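Local structure of thymine dioxygenase (Neurospora crassa, 5C3Q) at residues I53-D58 and N152-Q157; Q157-H162 and G187-R192; A256-A261 and G324-Q329. The protein is a thymine-7-hydroxylase, a metal- and 2-oxoglutarate-dependent dioxygenase that probably oxidises the methyl group of thymine. One frame throughout, in Å; residues are numbered along the deposited sequence.

Interactions 1 and 2 share helix 147-173: both ranges include Gln157, which makes contact only in interaction 1, and their centres lie about 10 Å apart. Phe154 and Phe155 of the first touch Leu191, Asn189 and Gly187 of the second. Both are largely buried, but interaction 1 is an isoleucine packed on a phenylalanine edge and a glutamine, plus one water bridge, whereas interaction 2 sets an asparagine against a lysine and a histidine at the head of a strand that runs on to the 2-oxoglutarate. Interaction 3 is only partly buried and uses other elements, helices 258-263 and 323-332. A leucine-on-tyrosine contact carries it, flanked by a buttressed carboxylate.

Interaction 1 of 3, residues I53-D58 and N152-Q157; sequences IPIQPD and NNFFDQ. With EDO (1,2-ethanediol), chain L.
With chi1 near -64°, Ile55 holds CG1 opposite its own carbonyl carbon; Gln157 places CG likewise (chi1 -68°) and then runs out extended, and these torsions aim the CG1 branch at the glutamine chain. Ile55 CG1 lies 3.8 Å from Gln157 OE1 and 4.0 Å from Gln157 CB. The other branch of Ile55, CG2, meets the ring of Phe154 at its edge, near the ring plane, 4.2 Å from Phe154 CE1. No direct hydrogen bond crosses; the polar link is a water that accepts from Gln56 N at 2.8 Å and donates to Gln157 OE1 at 2.9 Å. Since Gln56 is the N-cap residue of helix 57-71, the water couples the start of that helix to helix 147-173, which packs against the double-stranded beta-helix. The far end of the amide is held within its own helix: Gln157 NE2 donates to Asn153 OD1 at 2.8 Å and 165°, approaching from above the acceptor's carbonyl plane. Replacing Ile55 by an alanine removes both branches and would probably open a gap between the edge of Phe154 and the aliphatic part of Gln157. Phe154 also packs edge-to-face with Phe226 and touches Phe59 and Val63 of helix 57-71.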
# COMPACT_ATOMS: atom_id res chain seq x y z
N ILE A 53 -2.24 13.26 -10.67
CA ILE A 53 -1.61 12.09 -11.26
C ILE A 53 -2.33 11.76 -12.57
O ILE A 53 -3.45 12.22 -12.79
CB ILE A 53 -1.62 10.87 -10.30
CG1 ILE A 53 -3.03 10.57 -9.77
CG2 ILE A 53 -0.67 11.11 -9.13
CD1 ILE A 53 -3.22 9.16 -9.25
N PRO A 54 -1.70 10.96 -13.45
CA PRO A 54 -2.34 10.66 -14.74
C PRO A 54 -3.64 9.84 -14.67
O PRO A 54 -4.41 9.83 -15.63
CB PRO A 54 -1.25 9.88 -15.50
CG PRO A 54 0.02 10.16 -14.78
CD PRO A 54 -0.37 10.35 -13.35
N ILE A 55 -3.89 9.15 -13.56
CA ILE A 55 -5.13 8.39 -13.39
C ILE A 55 -6.29 9.35 -13.14
O ILE A 55 -6.25 10.12 -12.18
CB ILE A 55 -5.03 7.36 -12.24
CG1 ILE A 55 -3.97 6.31 -12.56
CG2 ILE A 55 -6.37 6.69 -11.99
CD1 ILE A 55 -3.53 5.47 -11.38
N GLN A 56 -7.31 9.30 -13.99
CA GLN A 56 -8.43 10.25 -13.93
C GLN A 56 -9.36 10.00 -12.74
O GLN A 56 -9.65 8.84 -12.43
CB GLN A 56 -9.25 10.19 -15.23
CG GLN A 56 -8.53 10.70 -16.46
CD GLN A 56 -8.22 12.19 -16.41
OE1 GLN A 56 -7.07 12.59 -16.53
NE2 GLN A 56 -9.26 13.01 -16.22
N PRO A 57 -9.84 11.08 -12.10
CA PRO A 57 -10.73 10.92 -10.93
C PRO A 57 -12.04 10.19 -11.21
O PRO A 57 -12.53 9.46 -10.34
CB PRO A 57 -10.99 12.36 -10.46
CG PRO A 57 -10.41 13.26 -11.48
CD PRO A 57 -9.47 12.48 -12.34
N ASP A 58 -12.62 10.37 -12.40
CA ASP A 58 -13.86 9.66 -12.74
C ASP A 58 -13.62 8.16 -12.91
O ASP A 58 -14.48 7.36 -12.55
CB ASP A 58 -14.55 10.26 -13.97
CG ASP A 58 -13.77 10.07 -15.26
OD1 ASP A 58 -12.53 10.22 -15.24
OD2 ASP A 58 -14.40 9.76 -16.30
N ASN A 152 -8.16 -4.85 -14.36
CA ASN A 152 -6.96 -5.01 -15.19
C ASN A 152 -6.48 -3.67 -15.77
O ASN A 152 -5.28 -3.40 -15.82
CB ASN A 152 -7.20 -6.02 -16.32
CG ASN A 152 -7.10 -7.45 -15.84
OD1 ASN A 152 -6.50 -7.74 -14.80
ND2 ASN A 152 -7.68 -8.37 -16.60
N ASN A 153 -7.44 -2.85 -16.21
CA ASN A 153 -7.15 -1.50 -16.67
C ASN A 153 -6.50 -0.69 -15.55
O ASN A 153 -5.45 -0.08 -15.75
CB ASN A 153 -8.44 -0.82 -17.14
CG ASN A 153 -8.20 0.53 -17.81
OD1 ASN A 153 -7.08 1.02 -17.89
ND2 ASN A 153 -9.27 1.13 -18.30
N PHE A 154 -7.11 -0.71 -14.38
CA PHE A 154 -6.57 -0.00 -13.22
C PHE A 154 -5.18 -0.52 -12.84
O PHE A 154 -4.28 0.27 -12.56
CB PHE A 154 -7.51 -0.12 -12.02
CG PHE A 154 -7.16 0.79 -10.88
CD1 PHE A 154 -7.26 2.17 -11.01
CD2 PHE A 154 -6.72 0.27 -9.67
CE1 PHE A 154 -6.94 3.01 -9.96
CE2 PHE A 154 -6.40 1.10 -8.62
CZ PHE A 154 -6.51 2.47 -8.76
N PHE A 155 -5.00 -1.84 -12.85
CA PHE A 155 -3.70 -2.46 -12.57
C PHE A 155 -2.59 -1.87 -13.45
O PHE A 155 -1.53 -1.49 -12.96
CB PHE A 155 -3.78 -3.98 -12.74
CG PHE A 155 -2.54 -4.72 -12.31
CD1 PHE A 155 -1.44 -4.81 -13.14
CD2 PHE A 155 -2.49 -5.35 -11.07
CE1 PHE A 155 -0.30 -5.49 -12.74
CE2 PHE A 155 -1.35 -6.03 -10.67
CZ PHE A 155 -0.25 -6.10 -11.50
N ASP A 156 -2.85 -1.80 -14.76
CA ASP A 156 -1.86 -1.31 -15.73
C ASP A 156 -1.58 0.19 -15.60
O ASP A 156 -0.45 0.63 -15.81
CB ASP A 156 -2.29 -1.66 -17.16
CG ASP A 156 -2.22 -3.16 -17.44
OD1 ASP A 156 -1.55 -3.89 -16.66
OD2 ASP A 156 -2.83 -3.62 -18.43
N GLN A 157 -2.60 0.97 -15.25
CA GLN A 157 -2.41 2.40 -15.01
C GLN A 157 -1.59 2.67 -13.74
O GLN A 157 -0.77 3.59 -13.71
CB GLN A 157 -3.75 3.12 -14.96
CG GLN A 157 -4.45 3.14 -16.30
CD GLN A 157 -5.66 4.05 -16.32
OE1 GLN A 157 -5.64 5.16 -15.78
NE2 GLN A 157 -6.74 3.59 -16.95
C1 EDO L . -7.95 10.59 -8.37
O1 EDO L . -6.86 9.87 -7.78
C2 EDO L . -7.39 11.70 -9.23
O2 EDO L . -6.34 11.18 -10.06
O HOH W 1 -7.75 7.12 -15.69

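Interaction 2 of 3, residues Q157-H162 and G187-R192; sequences QCKALH and GDNILR. With AKG (2-oxoglutaric acid), chain F; TDR (thymine), chain G; EDO (1,2-ethanediol), chain I.
Gly187 presents its bare CA to the extended chain of Lys159, 4.2 Å from Lys159 CD; a beta carbon would point at that methylene and collide with it, and the positive phi here also favours glycine. Past an inverse gamma turn centred on Asp188, Asn189 does most of the touching: its ND2 lies 4.1 Å from Lys159 CA, while its OD1 sits 4.1 Å from His162 ND1, amide and imidazole planes being 80° apart. A water in the plane of the imidazole is within hydrogen-bonding distance of both, 2.8 Å from His162 ND1 and 3.0 Å from Asn189 OD1. The amide is also hydrogen-bonded directly, ND2 to Tyr293 OH and OD1 from Asn296 N. From Ile190 the chain becomes strand 190-200 of the large sheet of the double-stranded beta-helix, with Leu191 packing on helix 147-173. Arg192 then reaches the active site: its chain bends at chi3 (-100°), and NH1 donates to 2-oxoglutarate O2, in the guanidinium plane, at 2.9 Å and 151°. Thymine C6 lies over one face of the same group, 3.5 Å from Arg192 NH2, and Arg192 NE forms a salt bridge with Glu124.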
# COMPACT_ATOMS: atom_id res chain seq x y z
N GLN A 157 -2.60 0.97 -15.25
CA GLN A 157 -2.41 2.40 -15.01
C GLN A 157 -1.59 2.67 -13.74
O GLN A 157 -0.77 3.59 -13.71
CB GLN A 157 -3.75 3.12 -14.96
CG GLN A 157 -4.45 3.14 -16.30
CD GLN A 157 -5.66 4.05 -16.32
OE1 GLN A 157 -5.64 5.16 -15.78
NE2 GLN A 157 -6.74 3.59 -16.95
N CYS A 158 -1.81 1.87 -12.70
CA CYS A 158 -1.00 1.96 -11.48
C CYS A 158 0.42 1.46 -11.73
O CYS A 158 1.38 1.99 -11.17
CB CYS A 158 -1.63 1.16 -10.33
SG CYS A 158 -3.15 1.87 -9.65
N LYS A 159 0.55 0.42 -12.55
CA LYS A 159 1.86 -0.08 -12.99
C LYS A 159 2.65 1.03 -13.69
O LYS A 159 3.85 1.18 -13.45
CB LYS A 159 1.66 -1.28 -13.93
CG LYS A 159 2.88 -1.73 -14.71
CD LYS A 159 2.49 -2.84 -15.68
CE LYS A 159 3.58 -3.13 -16.70
NZ LYS A 159 3.11 -4.12 -17.71
N ALA A 160 1.97 1.79 -14.53
CA ALA A 160 2.59 2.93 -15.22
C ALA A 160 3.00 4.03 -14.23
O ALA A 160 4.07 4.61 -14.35
CB ALA A 160 1.66 3.49 -16.28
N LEU A 161 2.15 4.31 -13.24
CA LEU A 161 2.47 5.32 -12.21
C LEU A 161 3.67 4.90 -11.36
O LEU A 161 4.50 5.74 -11.00
CB LEU A 161 1.26 5.59 -11.32
CG LEU A 161 1.41 6.69 -10.26
CD1 LEU A 161 1.86 8.00 -10.87
CD2 LEU A 161 0.10 6.88 -9.51
N HIS A 162 3.77 3.61 -11.04
CA HIS A 162 4.93 3.08 -10.33
C HIS A 162 6.22 3.44 -11.06
O HIS A 162 7.17 3.96 -10.46
CB HIS A 162 4.83 1.56 -10.19
CG HIS A 162 6.00 0.92 -9.51
ND1 HIS A 162 6.45 -0.33 -9.84
CD2 HIS A 162 6.80 1.37 -8.51
CE1 HIS A 162 7.49 -0.64 -9.08
NE2 HIS A 162 7.72 0.37 -8.26
N GLY A 187 6.09 -5.55 -13.76
CA GLY A 187 4.82 -5.25 -13.10
C GLY A 187 4.36 -6.36 -12.18
O GLY A 187 3.19 -6.72 -12.17
N ASP A 188 5.29 -6.89 -11.39
CA ASP A 188 5.00 -7.93 -10.40
C ASP A 188 4.37 -7.30 -9.16
O ASP A 188 4.87 -7.44 -8.05
CB ASP A 188 6.28 -8.69 -10.03
CG ASP A 188 6.76 -9.62 -11.12
OD1 ASP A 188 5.91 -10.25 -11.79
OD2 ASP A 188 7.98 -9.73 -11.32
N ASN A 189 3.24 -6.64 -9.38
CA ASN A 189 2.58 -5.84 -8.36
C ASN A 189 1.30 -6.52 -7.88
O ASN A 189 0.81 -7.46 -8.52
CB ASN A 189 2.27 -4.46 -8.94
CG ASN A 189 3.51 -3.78 -9.50
OD1 ASN A 189 4.60 -3.91 -8.94
ND2 ASN A 189 3.35 -3.07 -10.60
N ILE A 190 0.77 -6.07 -6.75
CA ILE A 190 -0.47 -6.62 -6.21
C ILE A 190 -1.47 -5.49 -5.98
O ILE A 190 -1.19 -4.52 -5.27
CB ILE A 190 -0.23 -7.40 -4.90
CG1 ILE A 190 0.62 -8.65 -5.17
CG2 ILE A 190 -1.55 -7.79 -4.23
CD1 ILE A 190 -0.07 -9.75 -5.96
N LEU A 191 -2.63 -5.63 -6.60
CA LEU A 191 -3.74 -4.69 -6.44
C LEU A 191 -4.63 -5.23 -5.32
O LEU A 191 -5.33 -6.22 -5.51
CB LEU A 191 -4.50 -4.55 -7.76
CG LEU A 191 -5.83 -3.80 -7.81
CD1 LEU A 191 -5.67 -2.37 -7.33
CD2 LEU A 191 -6.37 -3.83 -9.23
N ARG A 192 -4.58 -4.58 -4.16
CA ARG A 192 -5.38 -4.97 -3.01
C ARG A 192 -6.60 -4.06 -2.83
O ARG A 192 -6.46 -2.89 -2.45
CB ARG A 192 -4.54 -4.96 -1.73
CG ARG A 192 -5.30 -5.38 -0.48
CD ARG A 192 -4.46 -5.22 0.78
NE ARG A 192 -3.88 -6.48 1.22
CZ ARG A 192 -3.18 -6.64 2.34
NH1 ARG A 192 -2.96 -5.62 3.16
NH2 ARG A 192 -2.70 -7.84 2.65
C1 AKG F . -2.38 -2.00 3.61
O1 AKG F . -1.18 -2.37 3.65
O2 AKG F . -3.27 -2.70 3.09
C2 AKG F . -2.76 -0.70 4.20
O5 AKG F . -1.94 -0.07 4.86
C3 AKG F . -4.16 -0.17 4.00
C4 AKG F . -4.29 1.25 4.55
C5 AKG F . -5.66 1.83 4.28
O3 AKG F . -5.76 3.08 4.23
O4 AKG F . -6.64 1.08 4.12
N1 TDR G . 0.72 -7.76 0.96
C2 TDR G . 1.69 -7.45 -0.06
O2 TDR G . 1.73 -8.11 -1.09
N3 TDR G . 2.60 -6.35 0.13
C4 TDR G . 2.56 -5.56 1.32
O4 TDR G . 3.34 -4.64 1.45
C5 TDR G . 1.57 -5.88 2.37
CM5 TDR G . 1.48 -5.10 3.64
C6 TDR G . 0.65 -7.00 2.16
C1 EDO I . -4.00 -11.81 2.16
O1 EDO I . -3.85 -10.39 2.08
C2 EDO I . -4.29 -12.23 3.59
O2 EDO I . -3.08 -12.44 4.33
O HOH W 2 6.34 -2.76 -11.13

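Interaction 3 of 3, residues A256-A261 and G324-Q329; sequences AGDLLA and GKYLVQ. With EDO (1,2-ethanediol), chain J.
Two partners grip OD2 of Asp258: a salt bridge from Arg330 NH1 and a hydrogen bond with Thr217 OG1, while OD1 is hydrogen-bonded to Ser270 OG. The same Arg330 NH1 is hydrogen-bonded to Tyr326 OH, so one guanidinium nitrogen ties the carboxylate to the phenol that touches it, Asp258 CB lying 3.7 Å from Tyr326 OH. Arg330 would be expected to favour the ionised carboxylate, and its bond to Tyr326 OH probably limits movement of the ring's end. Tyr326 throws its ring toward helix 258-263 because CG stands opposite the backbone N (chi1 178°). Over one face comes the CD1 methyl of Leu259, 4.0 Å from the centroid of the Tyr326 ring and 29° off its normal, a CH-pi contact; the closest pair is Leu259 CD1 to Tyr326 CD2 at 3.6 Å. Leucine and tyrosine lie alongside one another, pointing opposite ways. Both torsions of Leu259 lie off staggered values, which leaves the exact placement of its methyls less certain. The second methyl extends the apolar patch, Leu259 CD2 lying 4.4 Å from Leu327 CG. The catalytic centre is close: the side chain of Asp258 is about 6 Å from that of Asp218, a nickel ligand here, and that of Leu327 about 5 Å from the thymine. Helix 258-263, with Gly257 as N-cap, follows strand 251-256 of the large sheet and makes backbone hydrogen bonds to Asp218, Tyr219 and Gly220; Leu260 packs on helix 147-173, whereas Leu259 and Tyr326 both rest on Ile321 of strand 321-322, just ahead of helix 323-332.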
# COMPACT_ATOMS: atom_id res chain seq x y z
N ALA A 256 6.99 4.40 0.74
CA ALA A 256 8.03 3.44 0.42
C ALA A 256 7.85 2.19 1.28
O ALA A 256 7.43 2.28 2.42
CB ALA A 256 9.40 4.04 0.65
N GLY A 257 8.16 1.03 0.70
CA GLY A 257 8.14 -0.23 1.43
C GLY A 257 9.52 -0.68 1.88
O GLY A 257 10.53 -0.05 1.58
N ASP A 258 9.56 -1.81 2.59
CA ASP A 258 10.78 -2.29 3.22
C ASP A 258 11.88 -2.63 2.23
O ASP A 258 13.05 -2.44 2.53
CB ASP A 258 10.48 -3.47 4.13
CG ASP A 258 9.62 -3.08 5.33
OD1 ASP A 258 9.60 -1.87 5.66
OD2 ASP A 258 8.97 -3.97 5.93
N LEU A 259 11.50 -3.12 1.05
CA LEU A 259 12.49 -3.47 0.05
C LEU A 259 13.19 -2.21 -0.49
O LEU A 259 14.41 -2.21 -0.67
CB LEU A 259 11.85 -4.30 -1.08
CG LEU A 259 12.58 -5.49 -1.71
CD1 LEU A 259 13.52 -6.23 -0.77
CD2 LEU A 259 11.55 -6.45 -2.30
N LEU A 260 12.43 -1.14 -0.71
CA LEU A 260 13.04 0.13 -1.16
C LEU A 260 13.93 0.73 -0.06
O LEU A 260 15.01 1.23 -0.35
CB LEU A 260 11.98 1.14 -1.62
CG LEU A 260 12.50 2.49 -2.12
CD1 LEU A 260 13.54 2.34 -3.22
CD2 LEU A 260 11.34 3.35 -2.62
N ALA A 261 13.47 0.67 1.18
CA ALA A 261 14.28 1.12 2.32
C ALA A 261 15.65 0.44 2.29
O ALA A 261 16.69 1.10 2.33
CB ALA A 261 13.57 0.81 3.63
N GLY A 324 11.91 -11.44 -5.23
CA GLY A 324 10.83 -12.42 -5.14
C GLY A 324 10.88 -13.26 -3.88
O GLY A 324 9.89 -13.40 -3.17
N LYS A 325 12.07 -13.79 -3.59
CA LYS A 325 12.31 -14.60 -2.40
C LYS A 325 12.01 -13.84 -1.10
O LYS A 325 11.39 -14.38 -0.19
CB LYS A 325 13.77 -15.07 -2.41
CG LYS A 325 14.15 -15.99 -1.26
CD LYS A 325 15.56 -16.52 -1.46
CE LYS A 325 15.90 -17.57 -0.41
NZ LYS A 325 16.05 -16.97 0.95
N TYR A 326 12.47 -12.59 -1.03
CA TYR A 326 12.20 -11.75 0.14
C TYR A 326 10.69 -11.60 0.38
O TYR A 326 10.22 -11.79 1.50
CB TYR A 326 12.83 -10.37 -0.02
CG TYR A 326 12.56 -9.45 1.15
CD1 TYR A 326 13.32 -9.52 2.31
CD2 TYR A 326 11.52 -8.52 1.09
CE1 TYR A 326 13.07 -8.68 3.38
CE2 TYR A 326 11.26 -7.68 2.17
CZ TYR A 326 12.04 -7.77 3.31
OH TYR A 326 11.79 -6.94 4.38
N LEU A 327 9.95 -11.28 -0.67
CA LEU A 327 8.51 -11.05 -0.55
C LEU A 327 7.76 -12.28 -0.05
O LEU A 327 6.92 -12.15 0.84
CB LEU A 327 7.90 -10.61 -1.88
CG LEU A 327 8.14 -9.16 -2.29
CD1 LEU A 327 7.62 -8.96 -3.70
CD2 LEU A 327 7.46 -8.18 -1.34
N VAL A 328 8.05 -13.45 -0.62
CA VAL A 328 7.36 -14.67 -0.20
C VAL A 328 7.65 -14.98 1.27
O VAL A 328 6.76 -15.42 1.98
CB VAL A 328 7.64 -15.91 -1.09
CG1 VAL A 328 7.02 -15.72 -2.46
CG2 VAL A 328 9.13 -16.21 -1.20
N GLN A 329 8.88 -14.72 1.71
CA GLN A 329 9.22 -14.88 3.13
C GLN A 329 8.36 -13.98 4.02
O GLN A 329 7.89 -14.42 5.06
CB GLN A 329 10.71 -14.62 3.36
CG GLN A 329 11.59 -15.75 2.84
CD GLN A 329 13.09 -15.49 2.86
OE1 GLN A 329 13.87 -16.38 2.51
NE2 GLN A 329 13.52 -14.30 3.27
C1 EDO J . 12.53 -11.53 5.69
O1 EDO J . 12.65 -11.90 4.31
C2 EDO J . 12.76 -12.76 6.57
O2 EDO J . 11.87 -12.79 7.69